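Local coordinates for protein glutathione S-transferase enzyme with thioredoxin-like domain (PDB 4L8E) that binds glutathione and, as a member of the glutathione transferase family, probably catalyses a glutathione-dependent reaction, at residues 68-73 / 77-82; 81-86 / 91-96. One frame throughout, in Å; residues are numbered along the deposited sequence.

From the N terminus, strands 30-33 and 54-57 with helix 37-49 come first; the chain then enters helix 68-73, turns through three residues and returns as 77-82. Interaction 1 closes this short loop, setting the helix against the segment that binds glutathione through Lys78 and Ile79. The same segment leads into 81-86, and after four more residues 91-96 folds back beside it as interaction 2, a hairpin whose second strand, 94-97, lies at one edge of the sheet. The two loops follow in series, overlapping at Ala81 and Ile82 without nesting. They also meet in space, Ile73 CG2 lying 4.0 Å from Val83 CG2, so helix, pocket loop and hairpin are tied together.

Interaction 1 of 2, residues 68-73 / 77-82; sequences PEFLAI and NKIPAI. With GSH (glutathione), chain C.
Phe70 is the main bump of this contact, pushed from helix 68-73 into the bend made by Asn77, Lys78, Ile79 and Ala81. With CG anti to the backbone N (chi1 -176°), its ring leaves the helix toward the loop and arrives rim first: CZ comes 3.5 Å from the carbonyl O of Lys78, close to the ring plane, and the backbone N of Lys78 also lies at the ring edge. CZ meets CG2 of Ile79 at 3.8 Å, the two side chains slanting across each other. Nearer the start of the loop, Leu71 lays CD2 alongside CB of Asn77 at 3.8 Å; nearer the strand, Ile73 sets CG2 against CB of Ala81 at 3.9 Å. In the thioredoxin-like N-terminal domain of glutathione transferases, this is the loop before the cis-proline, here Pro80, which leads into strand 81-84. Its other side serves the ligand. Ile79 pairs with glutathione like a short piece of antiparallel strand: Ile79 N donates to O2 of glutathione (2.9 Å, 153° at the hydrogen), and N2 of glutathione donates to Ile79 O, also at 2.9 Å. Lys78 turns away from the helix, and a bend at chi4 (-80°) brings NZ to glutathione O32 at 2.7 Å. Tyr32 and Ile58 touch Phe70 from elsewhere in the domain, while Arg166 of the second subunit packs on Lys78.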
loop_
_atom_site.group_PDB
_atom_site.type_symbol
_atom_site.label_atom_id
_atom_site.label_comp_id
_atom_site.label_asym_id
_atom_site.label_seq_id
_atom_site.Cartn_x
_atom_site.Cartn_y
_atom_site.Cartn_z
ATOM N N PRO A 68 17.485 -13.353 12.368
ATOM C CA PRO A 68 16.640 -12.916 13.498
ATOM C C PRO A 68 16.797 -11.438 13.844
ATOM O O PRO A 68 15.822 -10.767 14.195
ATOM C CB PRO A 68 17.131 -13.793 14.657
ATOM C CG PRO A 68 17.685 -14.984 14.019
ATOM C CD PRO A 68 18.275 -14.548 12.705
ATOM N N GLU A 69 18.012 -10.914 13.718
ATOM C CA GLU A 69 18.262 -9.506 14.061
ATOM C C GLU A 69 17.523 -8.559 13.111
ATOM O O GLU A 69 17.001 -7.509 13.516
ATOM C CB GLU A 69 19.761 -9.187 14.044
ATOM C CG GLU A 69 20.656 -10.295 14.555
ATOM C CD GLU A 69 21.031 -11.282 13.460
ATOM O OE1 GLU A 69 21.891 -10.948 12.615
ATOM O OE2 GLU A 69 20.456 -12.387 13.438
ATOM N N PHE A 70 17.440 -8.941 11.842
ATOM C CA PHE A 70 16.680 -8.173 10.889
ATOM C C PHE A 70 15.161 -8.320 11.088
ATOM O O PHE A 70 14.424 -7.336 11.041
ATOM C CB PHE A 70 17.045 -8.528 9.455
ATOM C CG PHE A 70 16.323 -7.677 8.452
ATOM C CD1 PHE A 70 16.645 -6.330 8.311
ATOM C CD2 PHE A 70 15.311 -8.200 7.668
ATOM C CE1 PHE A 70 15.962 -5.531 7.404
ATOM C CE2 PHE A 70 14.649 -7.409 6.751
ATOM C CZ PHE A 70 14.967 -6.078 6.621
ATOM N N LEU A 71 14.698 -9.547 11.302
ATOM C CA LEU A 71 13.273 -9.786 11.531
ATOM C C LEU A 71 12.756 -9.017 12.753
ATOM O O LEU A 71 11.576 -8.663 12.820
ATOM C CB LEU A 71 13.012 -11.285 11.693
ATOM C CG LEU A 71 13.230 -12.131 10.442
ATOM C CD1 LEU A 71 13.105 -13.623 10.763
ATOM C CD2 LEU A 71 12.261 -11.701 9.350
ATOM N N ALA A 72 13.629 -8.753 13.730
ATOM C CA ALA A 72 13.235 -7.946 14.881
ATOM C C ALA A 72 12.793 -6.527 14.517
ATOM O O ALA A 72 11.935 -5.960 15.184
ATOM C CB ALA A 72 14.372 -7.899 15.898
ATOM N N ILE A 73 13.419 -5.993 13.466
ATOM C CA ILE A 73 13.169 -4.663 12.922
ATOM C C ILE A 73 12.079 -4.674 11.835
ATOM O O ILE A 73 11.300 -3.726 11.706
ATOM C CB ILE A 73 14.501 -4.113 12.334
ATOM C CG1 ILE A 73 15.526 -3.903 13.453
ATOM C CG2 ILE A 73 14.297 -2.832 11.574
ATOM C CD1 ILE A 73 16.944 -3.691 12.974
ATOM N N ASN A 77 10.260 -9.522 6.596
ATOM C CA ASN A 77 11.419 -10.037 5.852
ATOM C C ASN A 77 11.773 -9.296 4.563
ATOM O O ASN A 77 12.364 -9.864 3.635
ATOM C CB ASN A 77 11.407 -11.584 5.667
ATOM C CG ASN A 77 10.426 -12.098 4.612
ATOM O OD1 ASN A 77 10.618 -11.956 3.379
ATOM N ND2 ASN A 77 9.462 -12.828 5.079
ATOM N N LYS A 78 11.443 -8.001 4.520
ATOM C CA LYS A 78 11.732 -7.185 3.350
ATOM C C LYS A 78 12.383 -5.868 3.689
ATOM O O LYS A 78 12.146 -5.288 4.743
ATOM C CB LYS A 78 10.468 -6.936 2.518
ATOM C CG LYS A 78 9.843 -8.201 1.978
ATOM C CD LYS A 78 8.648 -7.944 1.103
ATOM C CE LYS A 78 7.896 -9.219 0.847
ATOM N NZ LYS A 78 8.561 -10.004 -0.198
ATOM N N ILE A 79 13.246 -5.407 2.787
ATOM C CA ILE A 79 13.782 -4.064 2.861
ATOM C C ILE A 79 12.853 -3.168 2.017
ATOM O O ILE A 79 12.159 -3.655 1.131
ATOM C CB ILE A 79 15.244 -3.996 2.363
ATOM C CG1 ILE A 79 15.373 -4.346 0.878
ATOM C CG2 ILE A 79 16.151 -4.883 3.227
ATOM C CD1 ILE A 79 15.159 -3.176 -0.092
ATOM N N PRO A 80 12.865 -1.844 2.261
ATOM C CA PRO A 80 13.655 -1.128 3.274
ATOM C C PRO A 80 13.046 -1.193 4.656
ATOM O O PRO A 80 11.860 -1.508 4.811
ATOM C CB PRO A 80 13.616 0.310 2.779
ATOM C CG PRO A 80 12.285 0.410 2.089
ATOM C CD PRO A 80 12.120 -0.916 1.393
ATOM N N ALA A 81 13.887 -0.923 5.649
ATOM C CA ALA A 81 13.453 -0.681 7.003
ATOM C C ALA A 81 14.400 0.360 7.532
ATOM O O ALA A 81 15.516 0.483 7.016
ATOM C CB ALA A 81 13.535 -1.971 7.843
ATOM N N ILE A 82 13.939 1.148 8.498
ATOM C CA ILE A 82 14.824 2.075 9.198
ATOM C C ILE A 82 14.710 1.911 10.689
ATOM O O ILE A 82 13.737 1.371 11.211
ATOM C CB ILE A 82 14.582 3.573 8.867
ATOM C CG1 ILE A 82 13.211 4.031 9.350
ATOM C CG2 ILE A 82 14.803 3.849 7.399
ATOM C CD1 ILE A 82 13.051 5.568 9.374
HETATM N N1 GSH C . 5.627 -3.256 0.263
HETATM C CA1 GSH C . 7.056 -3.285 0.559
HETATM C C1 GSH C . 7.583 -1.878 0.655
HETATM O O11 GSH C . 8.573 -1.612 1.411
HETATM O O12 GSH C . 7.024 -0.926 0.007
HETATM C CB1 GSH C . 7.790 -4.066 -0.496
HETATM C CG1 GSH C . 9.259 -4.265 -0.165
HETATM C CD1 GSH C . 9.902 -5.289 -1.075
HETATM O OE1 GSH C . 9.293 -5.894 -1.944
HETATM N N2 GSH C . 11.282 -5.547 -0.832
HETATM C CA2 GSH C . 12.036 -6.475 -1.589
HETATM C C2 GSH C . 12.616 -7.472 -0.618
HETATM O O2 GSH C . 13.177 -7.165 0.457
HETATM C CB2 GSH C . 13.173 -5.848 -2.326
HETATM S SG2 GSH C . 12.598 -4.556 -3.393
HETATM N N3 GSH C . 12.471 -8.849 -0.956
HETATM C CA3 GSH C . 13.025 -9.836 -0.051
HETATM C C3 GSH C . 12.185 -11.063 -0.046
HETATM O O31 GSH C . 12.663 -12.084 0.504
HETATM O O32 GSH C . 11.030 -11.058 -0.568
#

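Interaction 2 of 2, residues 81-86 / 91-96; sequences AIVDHQ and GEAISI
An antiparallel beta hairpin pairs strand 81-84 with strand 94-97 at the edge of the four-stranded sheet, the paired segments 81-84 and 94-96 running 170° apart. Two hydrogen-bonded pairs flank a non-hydrogen-bonded one, Val83 with Ser95. Ile82 and Ile96 exchange bonds of 2.9 Å both ways, Ile82 N to Ile96 O and Ile96 N to Ile82 O. Asp84 N reaches Ile94 O at 2.8 Å, and Ile94 N returns to Asp84 O at 3.0 Å. This is the hairpin of the thioredoxin-like fold, with helix 99-110 over the face that carries Ile82, Asp84, Ile94 and Ile96. On that face Ile82 and Ile96 run side by side, their CD1 atoms 4.0 Å apart. On the other, Val83 CG1, anti to its own N (chi1 178°), presses on Ala93 CB at 3.7 Å and also lies over one face of the His85 ring, offset toward the rim. At the end of strand 81-84, Asp84 OD1 accepts from Gln86 N at 2.9 Å, an Asx turn, the N-H coming from above the carboxylate plane; OD2 has a hydrogen bond with Tyr105 OH and a salt bridge to Lys109. His85 NE2 hydrogen-bonds Asp30, and Arg119 of the second subunit hydrogen-bonds the carbonyl of Glu92.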
loop_
_atom_site.group_PDB
_atom_site.type_symbol
_atom_site.label_atom_id
_atom_site.label_comp_id
_atom_site.label_asym_id
_atom_site.label_seq_id
_atom_site.Cartn_x
_atom_site.Cartn_y
_atom_site.Cartn_z
ATOM N N ALA A 81 13.887 -0.923 5.649
ATOM C CA ALA A 81 13.453 -0.681 7.003
ATOM C C ALA A 81 14.400 0.360 7.532
ATOM O O ALA A 81 15.516 0.483 7.016
ATOM C CB ALA A 81 13.535 -1.971 7.843
ATOM N N ILE A 82 13.939 1.148 8.498
ATOM C CA ILE A 82 14.824 2.075 9.198
ATOM C C ILE A 82 14.710 1.911 10.689
ATOM O O ILE A 82 13.737 1.371 11.211
ATOM C CB ILE A 82 14.582 3.573 8.867
ATOM C CG1 ILE A 82 13.211 4.031 9.350
ATOM C CG2 ILE A 82 14.803 3.849 7.399
ATOM C CD1 ILE A 82 13.051 5.568 9.374
ATOM N N VAL A 83 15.759 2.339 11.372
ATOM C CA VAL A 83 15.718 2.584 12.797
ATOM C C VAL A 83 16.124 4.045 13.005
ATOM O O VAL A 83 17.180 4.507 12.548
ATOM C CB VAL A 83 16.633 1.631 13.556
ATOM C CG1 VAL A 83 16.620 1.947 15.056
ATOM C CG2 VAL A 83 16.200 0.199 13.276
ATOM N N ASP A 84 15.233 4.797 13.646
ATOM C CA ASP A 84 15.501 6.171 14.010
ATOM C C ASP A 84 15.883 6.189 15.477
ATOM O O ASP A 84 15.033 5.971 16.368
ATOM C CB ASP A 84 14.245 7.024 13.793
ATOM C CG ASP A 84 14.453 8.497 14.110
ATOM O OD1 ASP A 84 15.569 8.908 14.505
ATOM O OD2 ASP A 84 13.479 9.263 13.948
ATOM N N HIS A 85 17.160 6.429 15.728
ATOM C CA HIS A 85 17.675 6.503 17.079
ATOM C C HIS A 85 17.471 7.844 17.771
ATOM O O HIS A 85 17.796 7.978 18.939
ATOM C CB HIS A 85 19.170 6.162 17.102
ATOM C CG HIS A 85 19.457 4.764 16.674
ATOM N ND1 HIS A 85 19.358 3.695 17.532
ATOM C CD2 HIS A 85 19.800 4.255 15.467
ATOM C CE1 HIS A 85 19.625 2.582 16.872
ATOM N NE2 HIS A 85 19.894 2.895 15.618
ATOM N N GLN A 86 16.957 8.834 17.055
ATOM C CA GLN A 86 16.688 10.140 17.642
ATOM C C GLN A 86 15.273 10.578 17.303
ATOM O O GLN A 86 15.064 11.565 16.585
ATOM C CB GLN A 86 17.692 11.160 17.135
ATOM C CG GLN A 86 19.114 10.883 17.583
ATOM C CD GLN A 86 20.093 11.882 17.015
ATOM O OE1 GLN A 86 19.989 12.277 15.850
ATOM N NE2 GLN A 86 21.044 12.307 17.835
ATOM N N GLY A 91 13.689 9.068 23.830
ATOM C CA GLY A 91 13.276 7.744 24.259
ATOM C C GLY A 91 13.760 6.665 23.320
ATOM O O GLY A 91 14.711 6.889 22.587
ATOM N N GLU A 92 13.107 5.506 23.353
ATOM C CA GLU A 92 13.573 4.326 22.633
ATOM C C GLU A 92 13.588 4.562 21.130
ATOM O O GLU A 92 12.759 5.304 20.590
ATOM C CB GLU A 92 12.663 3.116 22.901
ATOM C CG GLU A 92 12.444 2.738 24.368
ATOM C CD GLU A 92 13.706 2.291 25.084
ATOM O OE1 GLU A 92 14.486 1.477 24.539
ATOM O OE2 GLU A 92 13.913 2.769 26.214
ATOM N N ALA A 93 14.510 3.902 20.437
ATOM C CA ALA A 93 14.534 3.965 18.980
ATOM C C ALA A 93 13.232 3.446 18.378
ATOM O O ALA A 93 12.561 2.571 18.946
ATOM C CB ALA A 93 15.688 3.165 18.431
ATOM N N ILE A 94 12.861 4.026 17.243
ATOM C CA ILE A 94 11.678 3.623 16.509
ATOM C C ILE A 94 12.105 2.902 15.255
ATOM O O ILE A 94 12.869 3.440 14.442
ATOM C CB ILE A 94 10.825 4.843 16.103
ATOM C CG1 ILE A 94 10.236 5.526 17.340
ATOM C CG2 ILE A 94 9.746 4.425 15.130
ATOM C CD1 ILE A 94 9.412 6.802 17.024
ATOM N N SER A 95 11.625 1.670 15.091
ATOM C CA SER A 95 11.918 0.904 13.889
ATOM C C SER A 95 10.685 0.865 13.010
ATOM O O SER A 95 9.544 0.751 13.502
ATOM C CB SER A 95 12.375 -0.519 14.212
ATOM O OG SER A 95 11.351 -1.268 14.819
ATOM N N ILE A 96 10.922 0.951 11.713
ATOM C CA ILE A 96 9.818 0.983 10.734
ATOM C C ILE A 96 10.144 0.178 9.495
ATOM O O ILE A 96 11.213 0.357 8.896
ATOM C CB ILE A 96 9.512 2.410 10.275
ATOM C CG1 ILE A 96 9.551 3.400 11.442
ATOM C CG2 ILE A 96 8.169 2.468 9.521
ATOM C CD1 ILE A 96 9.410 4.877 10.976
HETATM O O HOH W 1 16.441 8.970 21.625
HETATM O O HOH W 2 16.861 6.262 20.817
#